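PDB 3G8Z: protein of unknown function with cystatin-like fold from Xanthomonas campestris pv. campestris, which is of unknown function but has a cystatin-like fold and belongs to the SnoaL-like family, whose namesake is a polyketide cyclase. Local coordinates for residues S28-I33 with I101-S106. Numbering follows the deposited sequence.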
ATOM      1  N   SER A  28      -1.425 -13.330 -10.420  1.00 20.17           N
ATOM      2  CA  SER A  28      -1.970 -14.688 -10.346  1.00 20.70           C
ATOM      3  C   SER A  28      -2.893 -14.813  -9.143  1.00 21.68           C
ATOM      4  O   SER A  28      -3.960 -15.439  -9.209  1.00 20.55           O
ATOM      5  CB  SER A  28      -0.821 -15.709 -10.270  1.00 21.13           C
ATOM      6  OG  SER A  28      -1.316 -16.999  -9.990  1.00 24.00           O
ATOM      7  N   TYR A  29      -2.460 -14.210  -8.040  1.00 22.38           N
ATOM      8  CA  TYR A  29      -3.220 -14.171  -6.801  1.00 23.54           C
ATOM      9  C   TYR A  29      -4.577 -13.479  -6.984  1.00 23.55           C
ATOM     10  O   TYR A  29      -5.618 -14.022  -6.582  1.00 23.77           O
ATOM     11  CB  TYR A  29      -2.380 -13.468  -5.714  1.00 24.80           C
ATOM     12  CG  TYR A  29      -3.145 -13.160  -4.440  1.00 27.12           C
ATOM     13  CD1 TYR A  29      -3.331 -14.141  -3.476  1.00 28.39           C
ATOM     14  CD2 TYR A  29      -3.680 -11.901  -4.215  1.00 28.37           C
ATOM     15  CE1 TYR A  29      -4.026 -13.874  -2.316  1.00 29.09           C
ATOM     16  CE2 TYR A  29      -4.383 -11.623  -3.060  1.00 28.95           C
ATOM     17  CZ  TYR A  29      -4.541 -12.623  -2.117  1.00 28.35           C
ATOM     18  OH  TYR A  29      -5.249 -12.374  -0.968  1.00 32.34           O
ATOM     19  N   ILE A  30      -4.566 -12.277  -7.569  1.00 23.10           N
ATOM     20  CA  ILE A  30      -5.798 -11.533  -7.820  1.00 23.12           C
ATOM     21  C   ILE A  30      -6.707 -12.262  -8.811  1.00 22.64           C
ATOM     22  O   ILE A  30      -7.905 -12.382  -8.578  1.00 22.71           O
ATOM     23  CB  ILE A  30      -5.524 -10.103  -8.317  1.00 23.61           C
ATOM     24  CG1 ILE A  30      -4.770  -9.294  -7.248  1.00 24.05           C
ATOM     25  CG2 ILE A  30      -6.840  -9.392  -8.709  1.00 23.46           C
ATOM     26  CD1 ILE A  30      -5.603  -8.959  -6.004  1.00 23.01           C
ATOM     27  N   THR A  31      -6.160 -12.777  -9.900  1.00 22.37           N
ATOM     28  CA  THR A  31      -6.983 -13.526 -10.837  1.00 22.77           C
ATOM     29  C   THR A  31      -7.662 -14.719 -10.141  1.00 22.88           C
ATOM     30  O   THR A  31      -8.835 -15.029 -10.391  1.00 22.75           O
ATOM     31  CB  THR A  31      -6.143 -14.012 -11.996  1.00 23.20           C
ATOM     32  OG1 THR A  31      -5.681 -12.872 -12.721  1.00 22.48           O
ATOM     33  CG2 THR A  31      -6.931 -14.958 -12.915  1.00 23.38           C
ATOM     34  N   ALA A  32      -6.932 -15.375  -9.253  1.00 22.73           N
ATOM     35  CA  ALA A  32      -7.458 -16.571  -8.598  1.00 23.34           C
ATOM     36  C   ALA A  32      -8.581 -16.213  -7.619  1.00 23.51           C
ATOM     37  O   ALA A  32      -9.620 -16.889  -7.559  1.00 23.53           O
ATOM     38  CB  ALA A  32      -6.329 -17.351  -7.920  1.00 22.66           C
ATOM     39  N   ILE A  33      -8.403 -15.130  -6.885  1.00 23.94           N
ATOM     40  CA  ILE A  33      -9.495 -14.600  -6.044  1.00 24.41           C
ATOM     41  C   ILE A  33     -10.698 -14.283  -6.926  1.00 24.84           C
ATOM     42  O   ILE A  33     -11.816 -14.726  -6.654  1.00 25.27           O
ATOM     43  CB  ILE A  33      -9.056 -13.359  -5.272  1.00 24.74           C
ATOM     44  CG1 ILE A  33      -8.071 -13.755  -4.174  1.00 24.98           C
ATOM     45  CG2 ILE A  33     -10.244 -12.627  -4.648  1.00 25.30           C
ATOM     46  CD1 ILE A  33      -7.400 -12.590  -3.598  1.00 29.00           C
ATOM     47  N   ILE A 101      -1.359  -3.545  -4.610  1.00 21.03           N
ATOM     48  CA  ILE A 101      -2.382  -3.617  -5.622  1.00 20.21           C
ATOM     49  C   ILE A 101      -3.503  -2.704  -5.199  1.00 20.59           C
ATOM     50  O   ILE A 101      -4.120  -2.932  -4.166  1.00 21.18           O
ATOM     51  CB  ILE A 101      -2.939  -5.040  -5.795  1.00 20.43           C
ATOM     52  CG1 ILE A 101      -1.773  -6.040  -5.889  1.00 22.64           C
ATOM     53  CG2 ILE A 101      -3.860  -5.080  -7.045  1.00 17.95           C
ATOM     54  CD1 ILE A 101      -1.980  -7.347  -5.170  1.00 23.29           C
ATOM     55  N   THR A 102      -3.772  -1.680  -6.010  1.00 19.95           N
ATOM     56  CA  THR A 102      -4.880  -0.792  -5.800  1.00 20.45           C
ATOM     57  C   THR A 102      -6.074  -1.425  -6.482  1.00 21.03           C
ATOM     58  O   THR A 102      -5.951  -1.983  -7.578  1.00 20.89           O
ATOM     59  CB  THR A 102      -4.622   0.630  -6.381  1.00 20.58           C
ATOM     60  OG1 THR A 102      -4.118   0.509  -7.713  1.00 20.26           O
ATOM     61  CG2 THR A 102      -3.594   1.358  -5.531  1.00 21.56           C
ATOM     62  N   LEU A 103      -7.224  -1.334  -5.836  1.00 21.59           N
ATOM     63  CA  LEU A 103      -8.368  -2.081  -6.277  1.00 21.94           C
ATOM     64  C   LEU A 103      -9.663  -1.538  -5.731  1.00 22.63           C
ATOM     65  O   LEU A 103      -9.695  -0.570  -4.948  1.00 21.13           O
ATOM     66  CB  LEU A 103      -8.187  -3.566  -5.930  1.00 22.36           C
ATOM     67  CG  LEU A 103      -7.797  -3.908  -4.507  1.00 22.26           C
ATOM     68  CD1 LEU A 103      -9.026  -3.735  -3.608  1.00 23.71           C
ATOM     69  CD2 LEU A 103      -7.178  -5.327  -4.417  1.00 21.42           C
ATOM     70  N   GLU A 104     -10.739  -2.129  -6.220  1.00 23.62           N
ATOM     71  CA  GLU A 104     -12.067  -1.883  -5.713  1.00 24.80           C
ATOM     72  C   GLU A 104     -12.636  -3.197  -5.228  1.00 24.99           C
ATOM     73  O   GLU A 104     -12.491  -4.236  -5.886  1.00 24.41           O
ATOM     74  CB  GLU A 104     -12.976  -1.334  -6.812  1.00 24.94           C
ATOM     75  CG  GLU A 104     -14.355  -0.953  -6.306  1.00 26.81           C
ATOM     76  CD  GLU A 104     -15.368  -0.774  -7.409  1.00 29.59           C
ATOM     77  OE1 GLU A 104     -15.622  -1.749  -8.176  1.00 33.68           O
ATOM     78  OE2 GLU A 104     -15.923   0.347  -7.487  1.00 35.48           O
ATOM     79  N   PHE A 105     -13.280  -3.181  -4.070  1.00 24.89           N
ATOM     80  CA  PHE A 105     -13.995  -4.368  -3.695  1.00 26.05           C
ATOM     81  C   PHE A 105     -15.443  -4.066  -3.396  1.00 25.50           C
ATOM     82  O   PHE A 105     -15.819  -2.915  -3.157  1.00 24.20           O
ATOM     83  CB  PHE A 105     -13.270  -5.141  -2.596  1.00 28.46           C
ATOM     84  CG  PHE A 105     -13.097  -4.396  -1.342  1.00 29.31           C
ATOM     85  CD1 PHE A 105     -14.064  -4.444  -0.367  1.00 32.35           C
ATOM     86  CD2 PHE A 105     -11.935  -3.666  -1.108  1.00 31.99           C
ATOM     87  CE1 PHE A 105     -13.904  -3.753   0.839  1.00 33.10           C
ATOM     88  CE2 PHE A 105     -11.764  -2.967   0.071  1.00 32.05           C
ATOM     89  CZ  PHE A 105     -12.752  -3.000   1.058  1.00 33.23           C
ATOM     90  N   SER A 106     -16.263  -5.106  -3.504  1.00 24.81           N
ATOM     91  CA  SER A 106     -17.685  -4.970  -3.381  1.00 23.92           C
ATOM     92  C   SER A 106     -18.286  -6.246  -2.802  1.00 23.13           C
ATOM     93  O   SER A 106     -17.610  -7.250  -2.605  1.00 21.59           O
ATOM     94  CB  SER A 106     -18.278  -4.674  -4.759  1.00 25.39           C
ATOM     95  OG  SER A 106     -17.955  -5.727  -5.628  1.00 28.00           O
TER
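I30 of helix 22-35 meets I101 and L103 of strand 98-109 through methyl and methylene groups alone, the N-terminal helix packing on the mixed sheet as in the cystatin-like, SnoaL-like fold. The tight part is the isoleucine pair, which approaches tip to tip: I101 CD1 lies 4.0 Å from I30 CG1 and 4.1 Å from I30 CD1, so the I101 terminal methyl sits against the last two carbons of the I30 ethyl branch. In I30, CG1 is anti to the carbonyl carbon (chi1 -63°), which directs this branch toward the strand. It also reaches L103, whose CD2 stands 4.3 Å from I30 CD1, a looser touch. Backbones stay well apart, with 8.9 Å between the CA atoms of I30 and I101, and only 113 Å² is buried in total. Y29 CD2 stays 5.0 Å from I101 CD1; Y29 OH hydrogen-bonds a glycerol, and a glycerol also lies beside L103, possibly marking a pocket.

Against this buried pair, the helix side bearing T31 is exposed. The strand's far side is polar: T102 OG1 hydrogen-bonds D91 N and E104 OE1 hydrogen-bonds S87 OG, both on strand 85-95, while V119 of the second subunit packs on T102. I86 and Y92 extend the surround of I30. With three buried apolar side chains and no polar pair between the segments, this contact probably relies on hydrophobic burial rather than directional bonds.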